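Local coordinates for protein sulfite dehydrogenase (Paracoccus pantotrophus, PDB 2XTS) that oxidises protein-bound sulfane sulfur at a molybdenum cofactor, working as a complex with a cytochrome whose heme c probably takes up the electrons, at residues H144-V149 with K205-P210; V155-A160 with F183-V188; N179-P184 with W258-D263. All blocks are in the same frame, centred on the assembly; numbering follows the deposited sequence.

Contact 1 (H144-V149 with K205-P210); sequences HNMEYV and KEHGYP. With MTE (phosphonic acidmono-(2-amino-5,6-dimercapto-4-oxo-3,7,8a,9,10,10a-hexahydro-4H-8-oxa-1,3,9,10-tetraaza-anthracen-7-ylmethyl)ester), chain E.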
loop_
_atom_site.group_PDB
_atom_site.type_symbol
_atom_site.label_atom_id
_atom_site.label_comp_id
_atom_site.label_asym_id
_atom_site.label_seq_id
_atom_site.Cartn_x
_atom_site.Cartn_y
_atom_site.Cartn_z
ATOM N N HIS A 144 -11.962 -1.125 3.027
ATOM C CA HIS A 144 -10.549 -1.000 2.705
ATOM C C HIS A 144 -9.748 -0.960 4.001
ATOM O O HIS A 144 -10.311 -0.790 5.078
ATOM C CB HIS A 144 -10.231 0.170 1.733
ATOM C CG HIS A 144 -10.592 1.545 2.181
ATOM N ND1 HIS A 144 -10.098 2.122 3.331
ATOM C CD2 HIS A 144 -11.287 2.507 1.535
ATOM C CE1 HIS A 144 -10.523 3.373 3.392
ATOM N NE2 HIS A 144 -11.247 3.631 2.317
ATOM N N ASN A 145 -8.439 -1.149 3.888
ATOM C CA ASN A 145 -7.561 -1.282 5.037
ATOM C C ASN A 145 -6.235 -0.659 4.700
ATOM O O ASN A 145 -5.548 -1.111 3.824
ATOM C CB ASN A 145 -7.407 -2.767 5.376
ATOM C CG ASN A 145 -6.648 -3.045 6.668
ATOM O OD1 ASN A 145 -5.465 -3.456 6.636
ATOM N ND2 ASN A 145 -7.300 -2.912 7.770
ATOM N N MET A 146 -5.910 0.398 5.406
ATOM C CA MET A 146 -4.727 1.187 5.111
ATOM C C MET A 146 -3.958 1.511 6.390
ATOM O O MET A 146 -4.492 1.530 7.505
ATOM C CB MET A 146 -5.095 2.499 4.400
ATOM C CG MET A 146 -5.982 2.268 3.208
ATOM S SD MET A 146 -6.141 3.763 2.216
ATOM C CE MET A 146 -7.326 3.197 0.998
ATOM N N GLU A 147 -2.667 1.777 6.201
ATOM C CA GLU A 147 -1.793 2.328 7.238
ATOM C C GLU A 147 -1.919 3.844 7.226
ATOM O O GLU A 147 -1.521 4.470 6.249
ATOM C CB GLU A 147 -0.347 1.938 6.948
ATOM C CG GLU A 147 0.680 2.509 7.929
ATOM C CD GLU A 147 2.111 2.326 7.454
ATOM O OE1 GLU A 147 2.502 2.943 6.450
ATOM O OE2 GLU A 147 2.872 1.596 8.114
ATOM N N TYR A 148 -2.417 4.422 8.312
ATOM C CA TYR A 148 -2.662 5.871 8.389
ATOM C C TYR A 148 -1.634 6.537 9.244
ATOM O O TYR A 148 -1.231 5.989 10.279
ATOM C CB TYR A 148 -4.054 6.134 8.975
ATOM C CG TYR A 148 -5.160 5.703 8.060
ATOM C CD1 TYR A 148 -5.537 6.498 6.993
ATOM C CD2 TYR A 148 -5.857 4.515 8.279
ATOM C CE1 TYR A 148 -6.548 6.100 6.136
ATOM C CE2 TYR A 148 -6.867 4.117 7.432
ATOM C CZ TYR A 148 -7.226 4.923 6.370
ATOM O OH TYR A 148 -8.242 4.519 5.511
ATOM N N VAL A 149 -1.238 7.738 8.833
ATOM C CA VAL A 149 -0.458 8.608 9.700
ATOM C C VAL A 149 -1.160 9.959 9.762
ATOM O O VAL A 149 -1.640 10.502 8.761
ATOM C CB VAL A 149 1.001 8.767 9.205
ATOM C CG1 VAL A 149 1.808 9.751 10.078
ATOM C CG2 VAL A 149 1.664 7.411 9.164
ATOM N N LYS A 205 -7.781 11.766 -3.572
ATOM C CA LYS A 205 -8.849 12.748 -3.643
ATOM C C LYS A 205 -10.155 12.184 -3.100
ATOM O O LYS A 205 -10.820 12.787 -2.245
ATOM C CB LYS A 205 -9.055 13.195 -5.079
ATOM C CG LYS A 205 -10.172 14.202 -5.282
ATOM C CD LYS A 205 -10.269 14.618 -6.741
ATOM C CE LYS A 205 -11.476 15.446 -7.052
ATOM N NZ LYS A 205 -11.461 15.774 -8.505
ATOM N N GLU A 206 -10.495 10.995 -3.589
ATOM C CA GLU A 206 -11.746 10.345 -3.292
ATOM C C GLU A 206 -11.835 9.784 -1.888
ATOM O O GLU A 206 -12.921 9.420 -1.441
ATOM C CB GLU A 206 -12.010 9.241 -4.335
ATOM C CG GLU A 206 -11.033 8.072 -4.374
ATOM C CD GLU A 206 -9.810 8.273 -5.248
ATOM O OE1 GLU A 206 -9.379 9.417 -5.523
ATOM O OE2 GLU A 206 -9.263 7.230 -5.662
ATOM N N HIS A 207 -10.694 9.730 -1.204
ATOM C CA HIS A 207 -10.602 9.264 0.182
ATOM C C HIS A 207 -10.411 10.404 1.179
ATOM O O HIS A 207 -10.106 10.181 2.337
ATOM C CB HIS A 207 -9.494 8.222 0.336
ATOM C CG HIS A 207 -9.667 7.018 -0.537
ATOM N ND1 HIS A 207 -8.603 6.375 -1.142
ATOM C CD2 HIS A 207 -10.781 6.330 -0.880
ATOM C CE1 HIS A 207 -9.073 5.354 -1.849
ATOM N NE2 HIS A 207 -10.386 5.295 -1.687
ATOM N N GLY A 208 -10.607 11.636 0.735
ATOM C CA GLY A 208 -10.661 12.771 1.649
ATOM C C GLY A 208 -9.518 13.763 1.618
ATOM O O GLY A 208 -9.420 14.581 2.522
ATOM N N TYR A 209 -8.670 13.713 0.599
ATOM C CA TYR A 209 -7.509 14.619 0.535
ATOM C C TYR A 209 -7.907 16.042 0.826
ATOM O O TYR A 209 -8.835 16.537 0.236
ATOM C CB TYR A 209 -6.908 14.599 -0.856
ATOM C CG TYR A 209 -5.697 15.494 -1.069
ATOM C CD1 TYR A 209 -5.836 16.804 -1.493
ATOM C CD2 TYR A 209 -4.412 14.999 -0.897
ATOM C CE1 TYR A 209 -4.722 17.594 -1.729
ATOM C CE2 TYR A 209 -3.299 15.767 -1.150
ATOM C CZ TYR A 209 -3.463 17.061 -1.563
ATOM O OH TYR A 209 -2.377 17.825 -1.854
ATOM N N PRO A 210 -7.172 16.728 1.704
ATOM C CA PRO A 210 -5.927 16.341 2.345
ATOM C C PRO A 210 -6.041 15.801 3.776
ATOM O O PRO A 210 -5.023 15.515 4.383
ATOM C CB PRO A 210 -5.124 17.644 2.322
ATOM C CG PRO A 210 -6.185 18.664 2.570
ATOM C CD PRO A 210 -7.414 18.177 1.840
HETATM N N1 MTE E . -17.169 12.143 4.412
HETATM C C2 MTE E . -17.740 13.132 3.733
HETATM N N2 MTE E . -17.319 14.397 3.952
HETATM N N3 MTE E . -18.705 12.911 2.820
HETATM C C4 MTE E . -19.177 11.662 2.540
HETATM O O4 MTE E . -20.065 11.540 1.671
HETATM N N5 MTE E . -19.059 9.229 3.146
HETATM C C6 MTE E . -18.807 8.434 4.326
HETATM C C7 MTE E . -17.386 8.522 4.862
HETATM N N8 MTE E . -16.989 9.900 4.991
HETATM C C9 MTE E . -18.622 10.536 3.264
HETATM C C10 MTE E . -17.577 10.849 4.247
HETATM C "C1'" MTE E . -19.172 6.972 4.148
HETATM S "S1'" MTE E . -20.862 6.519 4.150
HETATM C "C2'" MTE E . -18.227 6.005 4.070
HETATM S "S2'" MTE E . -18.627 4.333 4.053
HETATM C "C3'" MTE E . -16.766 6.400 4.037
HETATM O "O3'" MTE E . -16.534 7.817 3.974
HETATM C "C4'" MTE E . -16.098 5.815 2.807
HETATM O "O4'" MTE E . -14.697 6.123 2.828
HETATM P P MTE E . -13.926 5.964 1.431
HETATM O O1P MTE E . -14.139 4.446 1.152
HETATM O O2P MTE E . -14.590 6.778 0.369
HETATM O O3P MTE E . -12.502 6.277 1.737
#
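His144 turns its ring edge to the face of His207 beside the phosphate of the molybdopterin, in the phosphate pocket of a sulfite-oxidase-type cofactor domain. The ring planes stand at 62° and the centroids 5.2 Å apart. NE2 of His144 donates to O3P of the cofactor at 3.0 Å in an almost straight bond, the oxygen lying in the imidazole plane. His207 brings carbon to the same oxygen: its CD2 stands 3.1 Å from O3P. Over the centre of the His144 ring lies CE of Met146, 3.7 Å above the plane, and this methyl also touches CE1 of His207. The Met146 chain, extended beyond CG, carries it there from two residues along strand 143-152.

Further out, NE2 of His207 donates to the carbonyl of Ala71, which fixes the turn of the ring, while Lys225 and Arg212 bring positive charge to the cofactor. With His207 cut back to an alanine, the Ala71 carbonyl is likely to lose this donor and a gap to open beside O3P and the Met146 methyl. The loop itself is tightened by a backbone bond from Gly208 N to Lys205 O, 3.2 Å long.

Contact 2 (V155-A160 with F183-V188); sequences VLLAEA and FPMEKV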
loop_
_atom_site.group_PDB
_atom_site.type_symbol
_atom_site.label_atom_id
_atom_site.label_comp_id
_atom_site.label_asym_id
_atom_site.label_seq_id
_atom_site.Cartn_x
_atom_site.Cartn_y
_atom_site.Cartn_z
ATOM N N VAL A 155 -4.809 15.845 20.677
ATOM C CA VAL A 155 -3.809 16.900 20.701
ATOM C C VAL A 155 -4.328 18.185 20.049
ATOM O O VAL A 155 -4.003 19.288 20.504
ATOM C CB VAL A 155 -2.474 16.462 20.099
ATOM C CG1 VAL A 155 -1.423 17.538 20.347
ATOM C CG2 VAL A 155 -2.007 15.131 20.711
ATOM N N LEU A 156 -5.159 18.063 19.015
ATOM C CA LEU A 156 -5.758 19.254 18.399
ATOM C C LEU A 156 -6.727 19.917 19.355
ATOM O O LEU A 156 -6.738 21.145 19.504
ATOM C CB LEU A 156 -6.501 18.872 17.134
ATOM C CG LEU A 156 -5.628 18.263 16.043
ATOM C CD1 LEU A 156 -6.529 17.862 14.862
ATOM C CD2 LEU A 156 -4.550 19.212 15.600
ATOM N N LEU A 157 -7.537 19.092 20.006
ATOM C CA LEU A 157 -8.550 19.593 20.925
ATOM C C LEU A 157 -7.903 20.273 22.126
ATOM O O LEU A 157 -8.423 21.261 22.627
ATOM C CB LEU A 157 -9.483 18.468 21.350
ATOM C CG LEU A 157 -10.390 18.002 20.206
ATOM C CD1 LEU A 157 -11.109 16.717 20.583
ATOM C CD2 LEU A 157 -11.415 19.051 19.782
ATOM N N ALA A 158 -6.767 19.753 22.570
ATOM C CA ALA A 158 -5.986 20.374 23.645
ATOM C C ALA A 158 -5.564 21.811 23.333
ATOM O O ALA A 158 -5.471 22.639 24.250
ATOM C CB ALA A 158 -4.762 19.504 23.967
ATOM N N GLU A 159 -5.280 22.119 22.068
ATOM C CA GLU A 159 -4.939 23.484 21.683
ATOM C C GLU A 159 -6.095 24.428 21.952
ATOM O O GLU A 159 -5.882 25.545 22.394
ATOM C CB GLU A 159 -4.567 23.611 20.199
ATOM C CG GLU A 159 -3.198 23.204 19.766
ATOM C CD GLU A 159 -2.080 23.783 20.608
ATOM O OE1 GLU A 159 -1.806 25.019 20.608
ATOM O OE2 GLU A 159 -1.434 22.961 21.249
ATOM N N ALA A 160 -7.317 23.971 21.678
ATOM C CA ALA A 160 -8.514 24.800 21.860
ATOM C C ALA A 160 -8.972 24.812 23.313
ATOM O O ALA A 160 -9.517 25.809 23.768
ATOM C CB ALA A 160 -9.647 24.308 20.964
ATOM N N PHE A 183 -19.882 12.257 17.888
ATOM C CA PHE A 183 -19.042 11.273 18.571
ATOM C C PHE A 183 -19.046 11.551 20.073
ATOM O O PHE A 183 -18.883 12.697 20.477
ATOM C CB PHE A 183 -17.581 11.451 18.143
ATOM C CG PHE A 183 -17.281 11.174 16.713
ATOM C CD1 PHE A 183 -17.641 12.055 15.733
ATOM C CD2 PHE A 183 -16.560 10.052 16.353
ATOM C CE1 PHE A 183 -17.321 11.788 14.404
ATOM C CE2 PHE A 183 -16.211 9.808 15.035
ATOM C CZ PHE A 183 -16.618 10.662 14.061
ATOM N N PRO A 184 -19.132 10.510 20.905
ATOM C CA PRO A 184 -18.890 10.746 22.325
ATOM C C PRO A 184 -17.429 11.091 22.579
ATOM O O PRO A 184 -16.537 10.519 21.960
ATOM C CB PRO A 184 -19.244 9.406 22.965
ATOM C CG PRO A 184 -19.000 8.421 21.923
ATOM C CD PRO A 184 -19.272 9.071 20.616
ATOM N N MET A 185 -17.181 11.982 23.530
ATOM C CA MET A 185 -15.819 12.450 23.779
ATOM C C MET A 185 -14.885 11.307 24.189
ATOM O O MET A 185 -13.718 11.329 23.854
ATOM C CB MET A 185 -15.817 13.553 24.854
ATOM C CG MET A 185 -14.565 14.432 24.913
ATOM S SD MET A 185 -14.097 15.236 23.346
ATOM C CE MET A 185 -15.611 16.012 22.849
ATOM N N GLU A 186 -15.390 10.270 24.835
ATOM C CA GLU A 186 -14.531 9.149 25.210
ATOM C C GLU A 186 -13.862 8.476 24.006
ATOM O O GLU A 186 -12.701 8.112 24.046
ATOM C CB GLU A 186 -15.305 8.099 26.008
ATOM C CG GLU A 186 -14.424 6.992 26.563
ATOM C CD GLU A 186 -15.182 5.931 27.349
ATOM O OE1 GLU A 186 -16.432 5.976 27.435
ATOM O OE2 GLU A 186 -14.510 5.039 27.892
ATOM N N LYS A 187 -14.597 8.339 22.918
ATOM C CA LYS A 187 -14.013 7.755 21.717
ATOM C C LYS A 187 -13.014 8.702 21.072
ATOM O O LYS A 187 -11.925 8.299 20.666
ATOM C CB LYS A 187 -15.107 7.368 20.717
ATOM C CG LYS A 187 -14.578 6.832 19.366
ATOM C CD LYS A 187 -13.791 5.543 19.518
ATOM C CE LYS A 187 -13.435 4.912 18.177
ATOM N NZ LYS A 187 -12.520 3.748 18.300
ATOM N N VAL A 188 -13.407 9.957 20.951
ATOM C CA VAL A 188 -12.535 10.992 20.400
ATOM C C VAL A 188 -11.167 10.981 21.063
ATOM O O VAL A 188 -10.142 11.062 20.394
ATOM C CB VAL A 188 -13.188 12.403 20.590
ATOM C CG1 VAL A 188 -12.226 13.532 20.243
ATOM C CG2 VAL A 188 -14.502 12.526 19.793
#
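Leu157, on helix 153-160, reaches across to the start of helix 185-191 and meets Val188 and Met185 there. This is apolar packing between two helices of the molybdopterin-binding domain, with strand 168-173 contributing Leu169 to the same cluster. Followed outward, the leucine leaves its helix with CB directed at the other segment. CG lies anti to the carbonyl carbon, chi1 -70°, and the next torsion, 169°, extends the branch ending in CD1 straight on toward the valine. CB and CG carry that methyl, while CD2 branches off from CG and does not come near Val188 or Met185; it is CD1 that does the touching. It meets CG1 of Val188 at 3.4 Å, closer than two methyl carbons usually come, and the two side chains cross at about a right angle. The same CD1 lies 4.3 Å from SD of Met185, a looser contact. The methionine gets there by folding: its CB does not point at the leucine, but the bend at chi2, 54°, brings the sulfur round.

Leu169 touches Leu157, Met185 and Val188 alike, and Ile91 of strand 89-93 also packs on Leu157. With no hydrogen bond or charge pair between the segments, the contact rests on shape and dispersion: one leucine methyl is fitted closely against a valine and loosely against a sulfur, and nothing polar in it sets a direction.

Contact 3 (N179-P184 with W258-D263); sequences NGRSFP and WTWVMD. With CO (cobalt (II) ion), chain G; MTE (phosphonic acidmono-(2-amino-5,6-dimercapto-4-oxo-3,7,8a,9,10,10a-hexahydro-4H-8-oxa-1,3,9,10-tetraaza-anthracen-7-ylmethyl)ester), chain E.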
loop_
_atom_site.group_PDB
_atom_site.type_symbol
_atom_site.label_atom_id
_atom_site.label_comp_id
_atom_site.label_asym_id
_atom_site.label_seq_id
_atom_site.Cartn_x
_atom_site.Cartn_y
_atom_site.Cartn_z
ATOM N N ASN A 179 -21.818 15.401 5.688
ATOM C CA ASN A 179 -21.629 14.140 6.394
ATOM C C ASN A 179 -21.412 14.328 7.885
ATOM O O ASN A 179 -20.646 13.617 8.518
ATOM C CB ASN A 179 -20.460 13.363 5.800
ATOM C CG ASN A 179 -20.579 11.858 6.018
ATOM O OD1 ASN A 179 -19.913 11.258 6.882
ATOM N ND2 ASN A 179 -21.464 11.251 5.260
ATOM N N GLY A 180 -22.122 15.275 8.480
ATOM C CA GLY A 180 -21.892 15.559 9.886
ATOM C C GLY A 180 -22.285 14.379 10.742
ATOM O O GLY A 180 -23.339 13.796 10.547
ATOM N N ARG A 181 -21.425 14.045 11.706
ATOM C CA ARG A 181 -21.653 12.959 12.635
ATOM C C ARG A 181 -21.204 13.353 14.034
ATOM O O ARG A 181 -20.189 14.032 14.203
ATOM C CB ARG A 181 -20.922 11.665 12.205
ATOM C CG ARG A 181 -21.528 10.948 11.011
ATOM C CD ARG A 181 -22.943 10.481 11.261
ATOM N NE ARG A 181 -23.091 9.554 12.358
ATOM C CZ ARG A 181 -23.069 8.230 12.293
ATOM N NH1 ARG A 181 -22.874 7.590 11.161
ATOM N NH2 ARG A 181 -23.269 7.526 13.387
ATOM N N SER A 182 -21.931 12.842 15.030
ATOM C CA SER A 182 -21.656 13.075 16.439
ATOM C C SER A 182 -20.894 11.921 17.080
ATOM O O SER A 182 -21.221 10.747 16.881
ATOM C CB SER A 182 -22.963 13.236 17.177
ATOM O OG SER A 182 -23.740 14.280 16.631
ATOM N N PHE A 183 -19.882 12.257 17.888
ATOM C CA PHE A 183 -19.042 11.273 18.571
ATOM C C PHE A 183 -19.046 11.551 20.073
ATOM O O PHE A 183 -18.883 12.697 20.477
ATOM C CB PHE A 183 -17.581 11.451 18.143
ATOM C CG PHE A 183 -17.281 11.174 16.713
ATOM C CD1 PHE A 183 -17.641 12.055 15.733
ATOM C CD2 PHE A 183 -16.560 10.052 16.353
ATOM C CE1 PHE A 183 -17.321 11.788 14.404
ATOM C CE2 PHE A 183 -16.211 9.808 15.035
ATOM C CZ PHE A 183 -16.618 10.662 14.061
ATOM N N PRO A 184 -19.132 10.510 20.905
ATOM C CA PRO A 184 -18.890 10.746 22.325
ATOM C C PRO A 184 -17.429 11.091 22.579
ATOM O O PRO A 184 -16.537 10.519 21.960
ATOM C CB PRO A 184 -19.244 9.406 22.965
ATOM C CG PRO A 184 -19.000 8.421 21.923
ATOM C CD PRO A 184 -19.272 9.071 20.616
ATOM N N TRP A 258 -26.976 5.110 16.833
ATOM C CA TRP A 258 -25.640 5.182 17.391
ATOM C C TRP A 258 -25.069 3.765 17.441
ATOM O O TRP A 258 -24.408 3.395 18.396
ATOM C CB TRP A 258 -25.644 5.828 18.773
ATOM C CG TRP A 258 -26.190 7.213 18.856
ATOM C CD1 TRP A 258 -26.529 8.069 17.834
ATOM C CD2 TRP A 258 -26.516 7.878 20.063
ATOM N NE1 TRP A 258 -27.025 9.248 18.365
ATOM C CE2 TRP A 258 -27.024 9.149 19.732
ATOM C CE3 TRP A 258 -26.404 7.525 21.414
ATOM C CZ2 TRP A 258 -27.445 10.059 20.717
ATOM C CZ3 TRP A 258 -26.809 8.434 22.385
ATOM C CH2 TRP A 258 -27.320 9.677 22.028
ATOM N N THR A 259 -25.286 2.960 16.378
ATOM C CA THR A 259 -24.645 1.657 16.259
ATOM C C THR A 259 -23.313 1.944 15.607
ATOM O O THR A 259 -23.136 1.873 14.394
ATOM C CB THR A 259 -25.516 0.653 15.479
ATOM O OG1 THR A 259 -25.975 1.264 14.251
ATOM C CG2 THR A 259 -26.721 0.286 16.331
ATOM N N TRP A 260 -22.365 2.321 16.440
ATOM C CA TRP A 260 -21.089 2.793 15.952
ATOM C C TRP A 260 -20.150 1.652 15.577
ATOM O O TRP A 260 -19.507 1.688 14.526
ATOM C CB TRP A 260 -20.436 3.694 16.998
ATOM C CG TRP A 260 -21.241 4.914 17.321
ATOM C CD1 TRP A 260 -21.867 5.735 16.448
ATOM C CD2 TRP A 260 -21.464 5.473 18.625
ATOM N NE1 TRP A 260 -22.498 6.760 17.120
ATOM C CE2 TRP A 260 -22.257 6.626 18.460
ATOM C CE3 TRP A 260 -21.106 5.083 19.915
ATOM C CZ2 TRP A 260 -22.673 7.410 19.543
ATOM C CZ3 TRP A 260 -21.535 5.863 20.989
ATOM C CH2 TRP A 260 -22.300 7.008 20.794
ATOM N N VAL A 261 -20.013 0.649 16.433
ATOM C CA VAL A 261 -18.996 -0.380 16.203
ATOM C C VAL A 261 -19.427 -1.389 15.146
ATOM O O VAL A 261 -20.609 -1.734 15.007
ATOM C CB VAL A 261 -18.490 -1.112 17.491
ATOM C CG1 VAL A 261 -17.078 -1.676 17.278
ATOM C CG2 VAL A 261 -18.421 -0.209 18.671
ATOM N N MET A 262 -18.437 -1.825 14.375
ATOM C CA MET A 262 -18.590 -2.887 13.397
ATOM C C MET A 262 -18.178 -4.211 14.062
ATOM O O MET A 262 -17.066 -4.352 14.561
ATOM C CB MET A 262 -17.742 -2.590 12.159
ATOM C CG MET A 262 -18.062 -1.277 11.476
ATOM S SD MET A 262 -19.784 -1.167 10.919
ATOM C CE MET A 262 -19.749 -2.216 9.467
ATOM N N ASP A 263 -19.062 -5.197 14.042
ATOM C CA ASP A 263 -18.808 -6.456 14.736
ATOM C C ASP A 263 -17.954 -7.435 13.905
ATOM O O ASP A 263 -17.790 -7.283 12.686
ATOM C CB ASP A 263 -20.142 -7.110 15.114
ATOM C CG ASP A 263 -20.935 -6.312 16.140
ATOM O OD1 ASP A 263 -20.335 -5.653 17.013
ATOM O OD2 ASP A 263 -22.177 -6.375 16.071
HETATM CO CO CO G . -24.515 1.874 12.806
HETATM N N1 MTE E . -17.169 12.143 4.412
HETATM C C2 MTE E . -17.740 13.132 3.733
HETATM N N2 MTE E . -17.319 14.397 3.952
HETATM N N3 MTE E . -18.705 12.911 2.820
HETATM C C4 MTE E . -19.177 11.662 2.540
HETATM O O4 MTE E . -20.065 11.540 1.671
HETATM N N5 MTE E . -19.059 9.229 3.146
HETATM C C6 MTE E . -18.807 8.434 4.326
HETATM C C7 MTE E . -17.386 8.522 4.862
HETATM N N8 MTE E . -16.989 9.900 4.991
HETATM C C9 MTE E . -18.622 10.536 3.264
HETATM C C10 MTE E . -17.577 10.849 4.247
HETATM C "C1'" MTE E . -19.172 6.972 4.148
HETATM S "S1'" MTE E . -20.862 6.519 4.150
HETATM C "C2'" MTE E . -18.227 6.005 4.070
HETATM S "S2'" MTE E . -18.627 4.333 4.053
HETATM C "C3'" MTE E . -16.766 6.400 4.037
HETATM O "O3'" MTE E . -16.534 7.817 3.974
HETATM C "C4'" MTE E . -16.098 5.815 2.807
HETATM O "O4'" MTE E . -14.697 6.123 2.828
HETATM P P MTE E . -13.926 5.964 1.431
HETATM O O1P MTE E . -14.139 4.446 1.152
HETATM O O2P MTE E . -14.590 6.778 0.369
HETATM O O3P MTE E . -12.502 6.277 1.737
HETATM O O HOH W 1 -23.251 9.248 15.810
HETATM O O HOH W 2 -25.045 3.880 13.385
HETATM O O HOH W 3 -26.065 1.847 11.356
#
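The indole of Trp260 carries Pro184 on one face and the carbonyl O of Trp258 on the other, with the guanidinium of Arg181 at its edge. CD of Pro184 sits 4.0 Å from the centroid of the six-membered ring, 22° off the normal, a CH-pi contact; CG of the same proline lies 3.7 Å from CZ3 of Trp260. NH2 of Arg181 lies in the indole plane, 3.8 Å from CD1, and the guanidinium is tilted 36° against the ring. One water joins the polar edges: it accepts from NE1 of Trp260 at 2.9 Å and from NH2 of Arg181, and donates to Ser182 O at 2.7 Å. The arginine chain, bent twice beyond CG, folds back to this water, while NH1 holds Glu219 and Asn221 and NE pairs with Glu242.

Nearby, Thr259 grips the cobalt ion through both O and OG1, each at 2.1 Å; Glu219, His369 and two waters complete the site. At the other end Asn179 packs CB on C2 of the molybdopterin, 3.4 Å away. The contact thus joins the molybdopterin-binding and Mo-co dimerisation regions, setting edge strand 181-184, paired with strand 168-173 and running into helix 185-191, against the loop between strands 255-257 and 265-270.

Overall arrangement
From the N terminus, strand 143-152 supplies the first half of contact 1 and runs directly into helix 153-160, which supplies the first half of contact 2. Contact 2 closes its loop at strand 181-184 and the helix after it, well before the chain returns at 205-210 to close contact 1, so the smaller loop lies within the larger. Contact 3 begins on that same strand, sharing Phe183 and Pro184 with contact 2, and closes only at 258-263; its loop therefore crosses that of contact 1. Contacts 1 and 2 stay inside the molybdopterin-binding region, whereas contact 3 joins it to the dimerisation-family region. Contacts 1 and 3 both touch the molybdopterin.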